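PDB 3TCV: GCN5-related N-acetyltransferase from Brucella melitensis biovar Abortus 2308, which probably transfers an acetyl group from acetyl-CoA to an amine, possibly a protein N-terminus, as a member of the GNAT superfamily. Local coordinates for residues P98-V103 with R114-R119; N124-I129 with Y161-W166; C168-G173 with D202-S207. All coordinates share one frame; numbering follows the deposited sequence. Where two conformers were deposited one is given.

All three contacts tie neighbouring strands of one mixed sheet, the GNAT core. Interaction 1 is an antiparallel hairpin pairing near the centre of the chain. Interaction 2 is a parallel pairing further out, and Arg119 bridges the two through a salt bridge to Glu165. Interaction 3 pairs the far end of strand 163-169, already used in interaction 2, with strand 199-209. Interactions 1 and 2 are almost wholly buried and mix aromatic and aliphatic packing with charged side chains. Interaction 3 is smaller. It is mainly backbone bonding, with a sulfur-aromatic contact at its inner end and a water bridge between partly exposed residues at its other end.

Interaction 1 of 3, residues P98-V103 with R114-R119; sequences PLFFAV and RQALMR
Arg114 runs beside Phe100, both side chains leaving the same face of an antiparallel strand pair and pointing the same way. Its NH1 lies near the plane of the Phe100 ring, 4.2 Å from CE1. The guanidinium plane stands 74° from the ring, so the two do not stack. A bent start, with CG between the backbone N and the carbonyl carbon (chi1 43°) and a second bend at chi2, lays the Arg114 chain alongside Phe100 and brings NH1 to the ring edge. Its polar end is held by other partners: NH1 bonds to Ser131 O and NH2 forms a salt bridge with Glu76.

Ala116 meets the same ring from a different direction. Its CB sits over the face, 4.0 Å from the ring centroid, in a CH-pi contact. Pro98, which follows a cis peptide bond, adds its CB at 3.6 Å from Ala116 CB.

Gln115 projects from the other face and crosses Val103 at about a right angle. Val103 CG2 touches Gln115 OE1 at 3.7 Å and also packs on CG. The Gln115 amide is fixed at both ends, because OE1 accepts from Trp134 NE1 and NE2 donates to Ala147 O.

The backbones join through two hydrogen-bonded pairs. Leu99 N reaches Leu117 O at 2.8 Å, and Phe101 N reaches Gln115 O at 2.8 Å. The return bonds are longer, with Leu117 N to Leu99 O at 3.1 Å. Between them, Phe100 and Ala116 form a non-hydrogen-bonded pair.

The two segments are the arms of the hairpin of strands 99-105 and 110-121. Strand 44-48 pairs beyond the first arm and strand 126-134 beyond the second. Helix 142-158 covers the face of Phe101, Gln115 and Leu117, while Trp88 of helix 82-94 meets the Phe100 ring edge-to-face.

Interaction 2 of 3, residues N124-I129 with Y161-W166; sequences NGVIEI and YRRYEW
Tyr161 lays one ring face over Gly125, whose CA is 3.9 Å from the ring centroid in a CH-pi contact. Gly125 has positive phi and belongs to a G1 beta bulge with Val126, opposite Asp121. Its carbonyl O takes two bonds, from Arg162 N at 2.8 Å and from Arg163 N at 3.3 Å. Beyond it the strands pair in parallel, ending with Ile129 N to Glu165 O.

Ile127 CG2 lies in plane with the edge of the Tyr164 ring. Further along, Ile129 CG2 packs 3.6 Å from CZ of Tyr164, whose hydroxyl bonds to Gln148.

On the other face Val126 CG1 touches Arg163 CD at 3.6 Å. Arg163 stays extended and grips Glu165 OE1 side-on with NE, at 2.9 Å, and NH2. Its NH1 bonds to Arg191 O of the second subunit. Glu128 and Glu165 sit close together, and Arg119 bridges both, which would offset their like charges.

This is a beta-alpha-beta crossover: strands 126-134 and 163-169 are joined through helix 142-158, which packs on Ile127, Ile129 and Tyr164. The pairing here is the closed, N-terminal part. As in other GNAT enzymes, the two strands probably part further along, where acetyl-CoA binds. Strands 110-121 and 199-209 flank them.

Interaction 3 of 3, residues C168-G173 with D202-S207; sequences CHNENG and DTAWFS
The sulfur of Cys168 meets the edge of the Phe206 ring, with SG 4.1 Å from CE2 and near the ring plane. This is a sulfur-aromatic contact. Cys168 and Ala204 put their side chains on the same face of the sheet, and chi1 of 62° then turns SG of Cys168 toward the Phe206 edge.

The strands pair briefly. Cys168 and Ala204 bond both ways, with Cys168 N to Ala204 O at 3.1 Å and Ala204 N to Cys168 O at 2.9 Å. Asn170 N then reaches Asp202 O at 2.8 Å, just as its chain leaves the strand. A water joins the two side chains of this pair, accepting from Asn170 ND2 and donating to Asp202 OD2. Asp202 OD1 is taken by Gln192 N and Asn200 ND2.

A type I turn from His169 to Asn172 carries the chain away. In one of two deposited conformers, His169 ND1 accepts from Glu171 N at 3.1 Å, close to the ring plane, and NE2 bonds to Asn200 O.

Asn172 is the N-cap of helix 173-182, its OD1 taking Ser175 N. That helix packs on Cys168 and Phe206. Strand 199-209 lies between strands 163-169 and 185-196 in the sheet.

Interaction 1 of 3, residues P98-V103 with R114-R119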
loop_
_atom_site.group_PDB
_atom_site.type_symbol
_atom_site.label_atom_id
_atom_site.label_comp_id
_atom_site.label_asym_id
_atom_site.label_seq_id
_atom_site.Cartn_x
_atom_site.Cartn_y
_atom_site.Cartn_z
ATOM N N PRO B 98 -2.105 11.626 8.098
ATOM C CA PRO B 98 -3.053 12.318 7.232
ATOM C C PRO B 98 -3.096 13.815 7.478
ATOM O O PRO B 98 -2.925 14.256 8.621
ATOM C CB PRO B 98 -4.404 11.704 7.618
ATOM C CG PRO B 98 -4.080 10.437 8.335
ATOM C CD PRO B 98 -2.796 10.730 9.041
ATOM N N LEU B 99 -3.390 14.565 6.426
ATOM C CA LEU B 99 -3.605 16.001 6.497
ATOM C C LEU B 99 -5.102 16.243 6.532
ATOM O O LEU B 99 -5.798 16.116 5.508
ATOM C CB LEU B 99 -2.977 16.707 5.292
ATOM C CG LEU B 99 -2.920 18.243 5.329
ATOM C CD1 LEU B 99 -2.046 18.754 6.471
ATOM C CD2 LEU B 99 -2.397 18.775 3.997
ATOM N N PHE B 100 -5.593 16.640 7.697
ATOM C CA PHE B 100 -7.023 16.752 7.937
ATOM C C PHE B 100 -7.606 18.094 7.602
ATOM O O PHE B 100 -6.987 19.140 7.838
ATOM C CB PHE B 100 -7.363 16.422 9.405
ATOM C CG PHE B 100 -7.385 14.956 9.707
ATOM C CD1 PHE B 100 -8.565 14.223 9.586
ATOM C CD2 PHE B 100 -6.243 14.307 10.132
ATOM C CE1 PHE B 100 -8.596 12.874 9.876
ATOM C CE2 PHE B 100 -6.263 12.953 10.422
ATOM C CZ PHE B 100 -7.445 12.236 10.303
ATOM N N PHE B 101 -8.836 18.031 7.093
ATOM C CA PHE B 101 -9.669 19.191 6.819
ATOM C C PHE B 101 -11.035 19.024 7.444
ATOM O O PHE B 101 -11.652 17.950 7.345
ATOM C CB PHE B 101 -9.841 19.372 5.304
ATOM C CG PHE B 101 -8.571 19.751 4.613
ATOM C CD1 PHE B 101 -8.360 21.066 4.197
ATOM C CD2 PHE B 101 -7.556 18.815 4.412
ATOM C CE1 PHE B 101 -7.155 21.438 3.608
ATOM C CE2 PHE B 101 -6.356 19.189 3.815
ATOM C CZ PHE B 101 -6.160 20.492 3.412
ATOM N N ALA B 102 -11.538 20.094 8.049
ATOM C CA ALA B 102 -12.937 20.143 8.440
ATOM C C ALA B 102 -13.749 20.383 7.193
ATOM O O ALA B 102 -13.342 21.178 6.318
ATOM C CB ALA B 102 -13.191 21.251 9.453
ATOM N N VAL B 103 -14.910 19.734 7.123
ATOM C CA VAL B 103 -15.831 19.882 6.003
ATOM C C VAL B 103 -17.016 20.690 6.530
ATOM O O VAL B 103 -17.780 20.210 7.382
ATOM C CB VAL B 103 -16.323 18.518 5.461
ATOM C CG1 VAL B 103 -17.206 18.707 4.233
ATOM C CG2 VAL B 103 -15.141 17.608 5.131
ATOM N N ARG B 114 -15.331 15.569 8.461
ATOM C CA ARG B 114 -13.907 15.780 8.245
ATOM C C ARG B 114 -13.393 14.760 7.227
ATOM O O ARG B 114 -14.064 13.761 6.976
ATOM C CB ARG B 114 -13.128 15.723 9.581
ATOM C CG ARG B 114 -13.522 14.618 10.545
ATOM C CD ARG B 114 -12.957 13.240 10.219
ATOM N NE ARG B 114 -13.182 12.281 11.306
ATOM C CZ ARG B 114 -12.718 11.033 11.351
ATOM N NH1 ARG B 114 -12.016 10.537 10.344
ATOM N NH2 ARG B 114 -12.929 10.275 12.419
ATOM N N GLN B 115 -12.237 15.048 6.640
ATOM C CA GLN B 115 -11.607 14.162 5.653
ATOM C C GLN B 115 -10.130 14.524 5.547
ATOM O O GLN B 115 -9.726 15.561 6.053
ATOM C CB GLN B 115 -12.291 14.313 4.280
ATOM C CG GLN B 115 -12.225 15.703 3.670
ATOM C CD GLN B 115 -13.045 15.855 2.390
ATOM O OE1 GLN B 115 -14.188 15.416 2.329
ATOM N NE2 GLN B 115 -12.477 16.516 1.375
ATOM N N ALA B 116 -9.339 13.692 4.876
ATOM C CA ALA B 116 -7.905 13.931 4.807
ATOM C C ALA B 116 -7.298 13.482 3.502
ATOM O O ALA B 116 -7.800 12.550 2.852
ATOM C CB ALA B 116 -7.210 13.231 5.984
ATOM N N LEU B 117 -6.235 14.177 3.114
ATOM C CA LEU B 117 -5.276 13.699 2.126
ATOM C C LEU B 117 -4.220 12.934 2.903
ATOM O O LEU B 117 -3.721 13.431 3.935
ATOM C CB LEU B 117 -4.658 14.866 1.347
ATOM C CG LEU B 117 -5.637 15.626 0.428
ATOM C CD1 LEU B 117 -4.984 16.893 -0.110
ATOM C CD2 LEU B 117 -6.139 14.725 -0.718
ATOM N N MET B 118 -3.921 11.718 2.469
ATOM C CA MET B 118 -3.074 10.826 3.257
ATOM C C MET B 118 -2.280 9.883 2.384
ATOM O O MET B 118 -2.504 9.803 1.194
ATOM C CB MET B 118 -3.926 10.028 4.257
ATOM C CG MET B 118 -4.983 9.131 3.635
ATOM S SD MET B 118 -6.099 8.460 4.901
ATOM C CE MET B 118 -5.067 7.104 5.454
ATOM N N ARG B 119 -1.373 9.144 3.005
ATOM C CA ARG B 119 -0.442 8.275 2.296
ATOM C C ARG B 119 0.157 9.040 1.126
ATOM O O ARG B 119 0.163 8.594 -0.028
ATOM C CB ARG B 119 -1.126 6.970 1.908
ATOM C CG ARG B 119 -1.562 6.199 3.172
ATOM C CD ARG B 119 -2.267 4.886 2.902
ATOM N NE ARG B 119 -1.477 4.125 1.979
ATOM C CZ ARG B 119 -1.658 4.107 0.657
ATOM N NH1 ARG B 119 -2.672 4.762 0.106
ATOM N NH2 ARG B 119 -0.816 3.413 -0.111
#

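Interaction 2 of 3, residues N124-I129 with Y161-W166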
loop_
_atom_site.group_PDB
_atom_site.type_symbol
_atom_site.label_atom_id
_atom_site.label_comp_id
_atom_site.label_asym_id
_atom_site.label_seq_id
_atom_site.Cartn_x
_atom_site.Cartn_y
_atom_site.Cartn_z
ATOM N N ASN B 124 6.342 9.988 -6.418
ATOM C CA ASN B 124 5.642 9.335 -7.500
ATOM C C ASN B 124 4.309 9.995 -7.866
ATOM O O ASN B 124 3.615 9.515 -8.765
ATOM C CB ASN B 124 5.431 7.878 -7.130
ATOM C CG ASN B 124 6.738 7.125 -6.973
ATOM O OD1 ASN B 124 7.468 6.946 -7.938
ATOM N ND2 ASN B 124 7.031 6.668 -5.759
ATOM N N GLY B 125 3.956 11.078 -7.172
ATOM C CA GLY B 125 2.688 11.758 -7.405
ATOM C C GLY B 125 1.497 10.867 -7.093
ATOM O O GLY B 125 0.593 10.747 -7.905
ATOM N N VAL B 126 1.513 10.199 -5.930
ATOM C CA VAL B 126 0.387 9.327 -5.532
ATOM C C VAL B 126 -0.158 9.818 -4.197
ATOM O O VAL B 126 0.617 10.203 -3.308
ATOM C CB VAL B 126 0.833 7.844 -5.416
ATOM C CG1 VAL B 126 -0.348 6.943 -5.025
ATOM C CG2 VAL B 126 1.453 7.366 -6.726
ATOM N N ILE B 127 -1.482 9.832 -4.042
ATOM C CA ILE B 127 -2.072 10.310 -2.812
ATOM C C ILE B 127 -3.447 9.687 -2.637
ATOM O O ILE B 127 -4.013 9.191 -3.610
ATOM C CB ILE B 127 -2.160 11.847 -2.852
ATOM C CG1 ILE B 127 -2.408 12.423 -1.475
ATOM C CG2 ILE B 127 -3.199 12.312 -3.873
ATOM C CD1 ILE B 127 -2.069 13.910 -1.429
ATOM N N GLU B 128 -3.928 9.668 -1.401
ATOM C CA GLU B 128 -5.239 9.071 -1.056
ATOM C C GLU B 128 -6.163 10.095 -0.408
ATOM O O GLU B 128 -5.721 10.947 0.376
ATOM C CB GLU B 128 -5.045 7.844 -0.141
ATOM C CG GLU B 128 -6.330 7.265 0.467
ATOM C CD GLU B 128 -6.123 6.181 1.525
ATOM O OE1 GLU B 128 -5.133 5.438 1.480
ATOM O OE2 GLU B 128 -6.981 6.094 2.418
ATOM N N ILE B 129 -7.448 10.020 -0.759
ATOM C CA ILE B 129 -8.494 10.672 0.037
ATOM C C ILE B 129 -9.005 9.630 1.024
ATOM O O ILE B 129 -9.510 8.616 0.618
ATOM C CB ILE B 129 -9.666 11.268 -0.799
ATOM C CG1 ILE B 129 -10.704 11.846 0.169
ATOM C CG2 ILE B 129 -10.278 10.247 -1.789
ATOM C CD1 ILE B 129 -11.798 12.684 -0.465
ATOM N N TYR B 161 -0.598 15.472 -9.571
ATOM C CA TYR B 161 -0.363 14.054 -9.243
ATOM C C TYR B 161 -0.853 13.112 -10.357
ATOM O O TYR B 161 -1.551 13.536 -11.298
ATOM C CB TYR B 161 -0.992 13.719 -7.889
ATOM C CG TYR B 161 -0.158 14.092 -6.688
ATOM C CD1 TYR B 161 -0.045 13.226 -5.593
ATOM C CD2 TYR B 161 0.502 15.307 -6.612
ATOM C CE1 TYR B 161 0.702 13.567 -4.484
ATOM C CE2 TYR B 161 1.256 15.653 -5.502
ATOM C CZ TYR B 161 1.358 14.792 -4.434
ATOM O OH TYR B 161 2.101 15.128 -3.313
ATOM N N ARG B 162 -0.417 11.845 -10.287
ATOM C CA ARG B 162 -0.647 10.853 -11.337
ATOM C C ARG B 162 -1.742 9.852 -10.957
ATOM O O ARG B 162 -2.290 9.184 -11.811
ATOM C CB ARG B 162 0.614 9.987 -11.558
ATOM C CG ARG B 162 1.887 10.692 -11.911
ATOM C CD ARG B 162 2.940 9.676 -12.319
ATOM N NE ARG B 162 2.597 9.048 -13.594
ATOM C CZ ARG B 162 2.725 7.749 -13.881
ATOM N NH1 ARG B 162 3.176 6.871 -12.978
ATOM N NH2 ARG B 162 2.362 7.314 -15.069
ATOM N N ARG B 163 -1.955 9.675 -9.656
ATOM C CA ARG B 163 -2.782 8.582 -9.123
ATOM C C ARG B 163 -3.416 9.026 -7.812
ATOM O O ARG B 163 -2.713 9.506 -6.876
ATOM C CB ARG B 163 -1.891 7.339 -8.909
ATOM C CG ARG B 163 -2.514 6.168 -8.147
ATOM C CD ARG B 163 -1.516 5.044 -7.857
ATOM N NE ARG B 163 -2.136 4.059 -6.959
ATOM C CZ ARG B 163 -3.057 3.169 -7.312
ATOM N NH1 ARG B 163 -3.372 2.986 -8.569
ATOM N NH2 ARG B 163 -3.607 2.379 -6.402
ATOM N N TYR B 164 -4.743 8.886 -7.742
ATOM C CA TYR B 164 -5.556 9.346 -6.603
ATOM C C TYR B 164 -6.355 8.147 -6.097
ATOM O O TYR B 164 -7.080 7.502 -6.861
ATOM C CB TYR B 164 -6.462 10.458 -7.107
ATOM C CG TYR B 164 -7.384 11.121 -6.117
ATOM C CD1 TYR B 164 -6.907 11.691 -4.949
ATOM C CD2 TYR B 164 -8.741 11.222 -6.381
ATOM C CE1 TYR B 164 -7.777 12.337 -4.087
ATOM C CE2 TYR B 164 -9.616 11.870 -5.529
ATOM C CZ TYR B 164 -9.119 12.426 -4.373
ATOM O OH TYR B 164 -9.975 13.078 -3.512
ATOM N N GLU B 165 -6.131 7.780 -4.839
ATOM C CA GLU B 165 -6.605 6.506 -4.334
ATOM C C GLU B 165 -7.776 6.617 -3.379
ATOM O O GLU B 165 -7.888 7.593 -2.609
ATOM C CB GLU B 165 -5.478 5.778 -3.583
ATOM C CG GLU B 165 -4.250 5.439 -4.399
ATOM C CD GLU B 165 -3.075 4.968 -3.574
ATOM O OE1 GLU B 165 -2.357 4.109 -4.097
ATOM O OE2 GLU B 165 -2.839 5.482 -2.434
ATOM N N TRP B 166 -8.578 5.554 -3.371
ATOM C CA TRP B 166 -9.638 5.300 -2.390
ATOM C C TRP B 166 -9.465 3.884 -1.885
ATOM O O TRP B 166 -9.254 2.970 -2.662
ATOM C CB TRP B 166 -10.985 5.444 -3.069
ATOM C CG TRP B 166 -12.204 5.287 -2.196
ATOM C CD1 TRP B 166 -12.729 4.127 -1.642
ATOM C CD2 TRP B 166 -13.162 6.346 -1.849
ATOM N NE1 TRP B 166 -13.899 4.404 -0.946
ATOM C CE2 TRP B 166 -14.190 5.723 -1.025
ATOM C CE3 TRP B 166 -13.226 7.723 -2.074
ATOM C CZ2 TRP B 166 -15.256 6.461 -0.496
ATOM C CZ3 TRP B 166 -14.297 8.439 -1.535
ATOM C CH2 TRP B 166 -15.288 7.823 -0.771
HETATM O O HOH W 1 3.391 7.156 -10.044
#

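Interaction 3 of 3, residues C168-G173 with D202-S207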
loop_
_atom_site.group_PDB
_atom_site.type_symbol
_atom_site.label_atom_id
_atom_site.label_comp_id
_atom_site.label_asym_id
_atom_site.label_seq_id
_atom_site.Cartn_x
_atom_site.Cartn_y
_atom_site.Cartn_z
ATOM N N CYS B 168 -11.126 1.145 1.239
ATOM C CA CYS B 168 -12.100 0.892 2.278
ATOM C C CYS B 168 -12.171 -0.604 2.583
ATOM O O CYS B 168 -11.635 -1.431 1.853
ATOM C CB CYS B 168 -13.490 1.397 1.828
ATOM S SG CYS B 168 -14.163 0.586 0.352
ATOM N N HIS B 169 -12.802 -0.939 3.702
ATOM C CA HIS B 169 -13.120 -2.316 4.024
ATOM C C HIS B 169 -13.914 -2.867 2.877
ATOM O O HIS B 169 -14.879 -2.217 2.386
ATOM C CB HIS B 169 -13.929 -2.337 5.334
ATOM C CG HIS B 169 -13.896 -3.647 6.090
ATOM N ND1 HIS B 169 -14.312 -4.799 5.560
ATOM C CD2 HIS B 169 -13.532 -3.932 7.406
ATOM C CE1 HIS B 169 -14.196 -5.787 6.470
ATOM N NE2 HIS B 169 -13.724 -5.254 7.599
ATOM N N ASN B 170 -13.571 -4.061 2.435
ATOM C CA ASN B 170 -14.287 -4.680 1.369
ATOM C C ASN B 170 -15.767 -4.952 1.732
ATOM O O ASN B 170 -16.604 -5.009 0.850
ATOM C CB ASN B 170 -13.612 -5.961 0.973
ATOM C CG ASN B 170 -14.165 -6.524 -0.293
ATOM O OD1 ASN B 170 -14.243 -5.810 -1.313
ATOM N ND2 ASN B 170 -14.535 -7.795 -0.267
ATOM N N GLU B 171 -16.053 -5.081 3.025
ATOM C CA GLU B 171 -17.437 -5.291 3.505
ATOM C C GLU B 171 -18.199 -3.965 3.681
ATOM O O GLU B 171 -19.398 -3.985 3.976
ATOM C CB GLU B 171 -17.444 -6.066 4.843
ATOM C CG GLU B 171 -17.100 -7.551 4.732
ATOM C CD GLU B 171 -17.235 -8.329 6.055
ATOM O OE1 GLU B 171 -17.395 -7.732 7.151
ATOM O OE2 GLU B 171 -17.192 -9.573 5.993
ATOM N N ASN B 172 -17.516 -2.832 3.526
ATOM C CA ASN B 172 -18.147 -1.523 3.606
ATOM C C ASN B 172 -18.797 -1.241 2.247
ATOM O O ASN B 172 -18.226 -0.562 1.387
ATOM C CB ASN B 172 -17.128 -0.445 4.015
ATOM C CG ASN B 172 -17.749 0.895 4.255
ATOM O OD1 ASN B 172 -18.911 1.119 3.916
ATOM N ND2 ASN B 172 -16.983 1.806 4.844
ATOM N N GLY B 173 -20.018 -1.751 2.084
ATOM C CA GLY B 173 -20.757 -1.609 0.834
ATOM C C GLY B 173 -20.977 -0.155 0.401
ATOM O O GLY B 173 -20.714 0.187 -0.754
ATOM N N ASP B 202 -10.321 -6.981 4.881
ATOM C CA ASP B 202 -9.756 -7.059 3.551
ATOM C C ASP B 202 -9.989 -5.682 2.943
ATOM O O ASP B 202 -11.119 -5.172 3.009
ATOM C CB ASP B 202 -10.473 -8.092 2.708
ATOM C CG ASP B 202 -10.467 -9.482 3.318
ATOM O OD1 ASP B 202 -9.523 -9.895 4.024
ATOM O OD2 ASP B 202 -11.465 -10.193 3.061
ATOM N N THR B 203 -8.953 -5.087 2.362
ATOM C CA THR B 203 -9.069 -3.745 1.782
ATOM C C THR B 203 -9.305 -3.784 0.276
ATOM O O THR B 203 -8.498 -4.326 -0.451
ATOM C CB THR B 203 -7.817 -2.911 2.090
ATOM O OG1 THR B 203 -7.713 -2.715 3.514
ATOM C CG2 THR B 203 -7.889 -1.563 1.359
ATOM N N ALA B 204 -10.400 -3.154 -0.159
ATOM C CA ALA B 204 -10.723 -2.856 -1.554
ATOM C C ALA B 204 -10.044 -1.545 -1.941
ATOM O O ALA B 204 -10.217 -0.512 -1.263
ATOM C CB ALA B 204 -12.237 -2.717 -1.716
ATOM N N TRP B 205 -9.291 -1.593 -3.035
ATOM C CA TRP B 205 -8.543 -0.458 -3.613
ATOM C C TRP B 205 -9.116 -0.015 -4.928
ATOM O O TRP B 205 -9.449 -0.838 -5.794
ATOM C CB TRP B 205 -7.093 -0.873 -3.879
ATOM C CG TRP B 205 -6.264 -1.024 -2.642
ATOM C CD1 TRP B 205 -5.969 -2.198 -1.961
ATOM C CD2 TRP B 205 -5.602 0.042 -1.883
ATOM N NE1 TRP B 205 -5.205 -1.933 -0.852
ATOM C CE2 TRP B 205 -4.935 -0.611 -0.763
ATOM C CE3 TRP B 205 -5.480 1.420 -2.030
ATOM C CZ2 TRP B 205 -4.190 0.102 0.161
ATOM C CZ3 TRP B 205 -4.738 2.130 -1.081
ATOM C CH2 TRP B 205 -4.100 1.471 -0.019
ATOM N N PHE B 206 -9.167 1.302 -5.101
ATOM C CA PHE B 206 -9.679 1.932 -6.303
ATOM C C PHE B 206 -8.804 3.141 -6.593
ATOM O O PHE B 206 -8.226 3.731 -5.677
ATOM C CB PHE B 206 -11.111 2.447 -6.127
ATOM C CG PHE B 206 -12.100 1.484 -5.508
ATOM C CD1 PHE B 206 -13.088 0.892 -6.279
ATOM C CD2 PHE B 206 -12.125 1.280 -4.130
ATOM C CE1 PHE B 206 -14.033 0.047 -5.704
ATOM C CE2 PHE B 206 -13.042 0.420 -3.558
ATOM C CZ PHE B 206 -13.997 -0.196 -4.343
ATOM N N SER B 207 -8.784 3.568 -7.851
ATOM C CA SER B 207 -7.988 4.714 -8.237
ATOM C C SER B 207 -8.581 5.511 -9.381
ATOM O O SER B 207 -9.336 4.983 -10.226
ATOM C CB SER B 207 -6.583 4.303 -8.611
ATOM O OG SER B 207 -6.512 3.626 -9.859
HETATM O O HOH W 2 -13.936 -8.668 2.380
#